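Local coordinates for protein endoglucanase (Clostridium thermocellum, PDB 2E4T) that hydrolyses beta-1,4-glucosidic bonds in cellulose and probably xyloglucan, through a family 44 TIM-barrel catalytic domain that is one part of a larger multidomain enzyme, at residues 31-36 with 94-99. Residues are numbered along the deposited sequence; the frame is centred on the assembly and turned at random.
Sequences NQELDA and HDKALS. With ZN (zinc ion), chain B.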
loop_
_atom_site.group_PDB
_atom_site.type_symbol
_atom_site.label_atom_id
_atom_site.label_comp_id
_atom_site.label_asym_id
_atom_site.label_seq_id
_atom_site.Cartn_x
_atom_site.Cartn_y
_atom_site.Cartn_z
ATOM N N ASN A 31 -2.378 7.027 -0.453
ATOM C CA ASN A 31 -2.296 7.621 -1.788
ATOM C C ASN A 31 -2.862 9.037 -1.831
ATOM O O ASN A 31 -2.336 9.890 -2.560
ATOM C CB ASN A 31 -3.046 6.788 -2.813
ATOM C CG ASN A 31 -2.360 5.486 -3.151
ATOM O OD1 ASN A 31 -1.545 5.429 -4.093
ATOM N ND2 ASN A 31 -2.713 4.388 -2.466
ATOM N N GLN A 32 -3.971 9.275 -1.108
ATOM C CA GLN A 32 -4.661 10.552 -1.091
ATOM C C GLN A 32 -4.243 11.357 0.140
ATOM O O GLN A 32 -3.531 10.893 1.040
ATOM C CB GLN A 32 -6.200 10.343 -1.090
ATOM C CG GLN A 32 -6.753 9.935 -2.448
ATOM C CD GLN A 32 -6.256 8.603 -2.949
ATOM O OE1 GLN A 32 -6.318 7.573 -2.271
ATOM N NE2 GLN A 32 -5.754 8.606 -4.199
ATOM N N GLU A 33 -4.726 12.611 0.193
ATOM C CA GLU A 33 -4.471 13.516 1.318
ATOM C C GLU A 33 -5.514 13.215 2.393
ATOM O O GLU A 33 -6.695 13.567 2.259
ATOM C CB GLU A 33 -4.544 14.973 0.860
ATOM C CG GLU A 33 -3.410 15.295 -0.118
ATOM C CD GLU A 33 -3.414 16.693 -0.700
ATOM O OE1 GLU A 33 -4.484 17.341 -0.798
ATOM O OE2 GLU A 33 -2.300 17.171 -1.095
ATOM N N LEU A 34 -5.081 12.536 3.461
ATOM C CA LEU A 34 -5.962 12.081 4.528
ATOM C C LEU A 34 -5.863 12.950 5.774
ATOM O O LEU A 34 -4.843 13.558 6.073
ATOM C CB LEU A 34 -5.633 10.653 4.936
ATOM C CG LEU A 34 -5.834 9.575 3.874
ATOM C CD1 LEU A 34 -5.556 8.185 4.500
ATOM C CD2 LEU A 34 -7.217 9.629 3.267
ATOM N N ASP A 35 -6.944 12.859 6.569
ATOM C CA ASP A 35 -6.977 13.362 7.935
ATOM C C ASP A 35 -6.401 12.288 8.874
ATOM O O ASP A 35 -7.093 11.699 9.719
ATOM C CB ASP A 35 -8.407 13.647 8.344
ATOM C CG ASP A 35 -9.145 14.490 7.329
ATOM O OD1 ASP A 35 -8.596 15.556 6.938
ATOM O OD2 ASP A 35 -10.310 14.157 6.942
ATOM N N ALA A 36 -5.129 11.978 8.650
ATOM C CA ALA A 36 -4.443 10.961 9.455
ATOM C C ALA A 36 -2.970 11.277 9.346
ATOM O O ALA A 36 -2.487 11.856 8.347
ATOM C CB ALA A 36 -4.685 9.562 8.924
ATOM N N HIS A 94 5.841 15.759 -3.196
ATOM C CA HIS A 94 6.890 15.444 -2.250
ATOM C C HIS A 94 7.089 16.552 -1.219
ATOM O O HIS A 94 7.318 16.284 -0.029
ATOM C CB HIS A 94 8.170 15.074 -2.974
ATOM C CG HIS A 94 9.250 14.557 -2.062
ATOM N ND1 HIS A 94 9.037 13.521 -1.142
ATOM C CD2 HIS A 94 10.555 14.926 -1.975
ATOM C CE1 HIS A 94 10.202 13.298 -0.541
ATOM N NE2 HIS A 94 11.132 14.131 -1.026
ATOM N N ASP A 95 7.016 17.815 -1.664
ATOM C CA ASP A 95 7.148 18.915 -0.689
ATOM C C ASP A 95 6.044 18.791 0.378
ATOM O O ASP A 95 6.319 19.025 1.582
ATOM C CB ASP A 95 7.018 20.272 -1.369
ATOM C CG ASP A 95 8.188 20.664 -2.231
ATOM O OD1 ASP A 95 9.261 20.031 -2.154
ATOM O OD2 ASP A 95 8.036 21.707 -2.944
ATOM N N LYS A 96 4.813 18.482 -0.040
ATOM C CA LYS A 96 3.733 18.325 0.941
ATOM C C LYS A 96 4.069 17.164 1.887
ATOM O O LYS A 96 3.907 17.299 3.133
ATOM C CB LYS A 96 2.406 18.071 0.252
ATOM C CG LYS A 96 1.747 19.351 -0.305
ATOM C CD LYS A 96 0.448 19.012 -1.024
ATOM C CE LYS A 96 -0.427 20.219 -1.246
ATOM N NZ LYS A 96 -1.719 19.818 -1.894
ATOM N N ALA A 97 4.510 16.032 1.357
ATOM C CA ALA A 97 4.858 14.879 2.214
ATOM C C ALA A 97 5.942 15.261 3.207
ATOM O O ALA A 97 5.825 14.971 4.428
ATOM C CB ALA A 97 5.311 13.709 1.334
ATOM N N LEU A 98 7.023 15.914 2.745
ATOM C CA LEU A 98 8.092 16.336 3.656
ATOM C C LEU A 98 7.523 17.281 4.724
ATOM O O LEU A 98 7.920 17.197 5.917
ATOM C CB LEU A 98 9.204 17.034 2.882
ATOM C CG LEU A 98 10.025 16.159 1.936
ATOM C CD1 LEU A 98 10.976 17.043 1.139
ATOM C CD2 LEU A 98 10.754 15.052 2.672
ATOM N N SER A 99 6.634 18.192 4.338
ATOM C CA SER A 99 6.086 19.156 5.306
ATOM C C SER A 99 5.251 18.487 6.375
ATOM O O SER A 99 5.071 19.083 7.453
ATOM C CB SER A 99 5.252 20.205 4.570
ATOM O OG SER A 99 3.940 19.780 4.273
HETATM ZN ZN ZN B . -11.251 12.454 7.181
#
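Glu33 and Lys96 meet in a salt bridge, with Lys96 NZ donating to Glu33 OE2 at 2.8 Å. The ammonium group approaches OE2 on its syn lone pair, yet Glu33 OE1 stays 3.9 Å from Lys96 NZ, so the bond is one-pronged and not a fork. Both chains are extended beyond CG and cross at about a right angle: Glu33 CD lies anti to CA (chi2 177°), which carries the carboxylate straight out from the loop, while the lysine chain passes across it, bringing Lys96 CD to 3.3 Å from Glu33 OE2. The nearest CA atoms, those of Glu33 and Ala97, are 9.5 Å apart, and this pair makes the only contact within 4.5 Å between the two segments. It ties the loop after barrel strand 26-30 to helix 88-99, in whose last turn Ser99 OG bonds Lys96 O at 2.7 Å. Two residues beyond Glu33, Asp35 turns its carboxylate elsewhere: Asp35 OD2 binds the zinc ion at 2.0 Å, and Ala395 O and Glu401 OE1 complete the protein ligands. An inverse gamma turn is built around Asp35, closed by a weak bond from Ala36 N to Leu34 O. Lys96 NZ has a second acceptor in Gly76 O, which probably limits how the ammonium can turn. With Glu33 exposed and only 72 Å² buried, the contact probably rests on charge and one directed hydrogen bond, weakened by solvent, with little apolar packing.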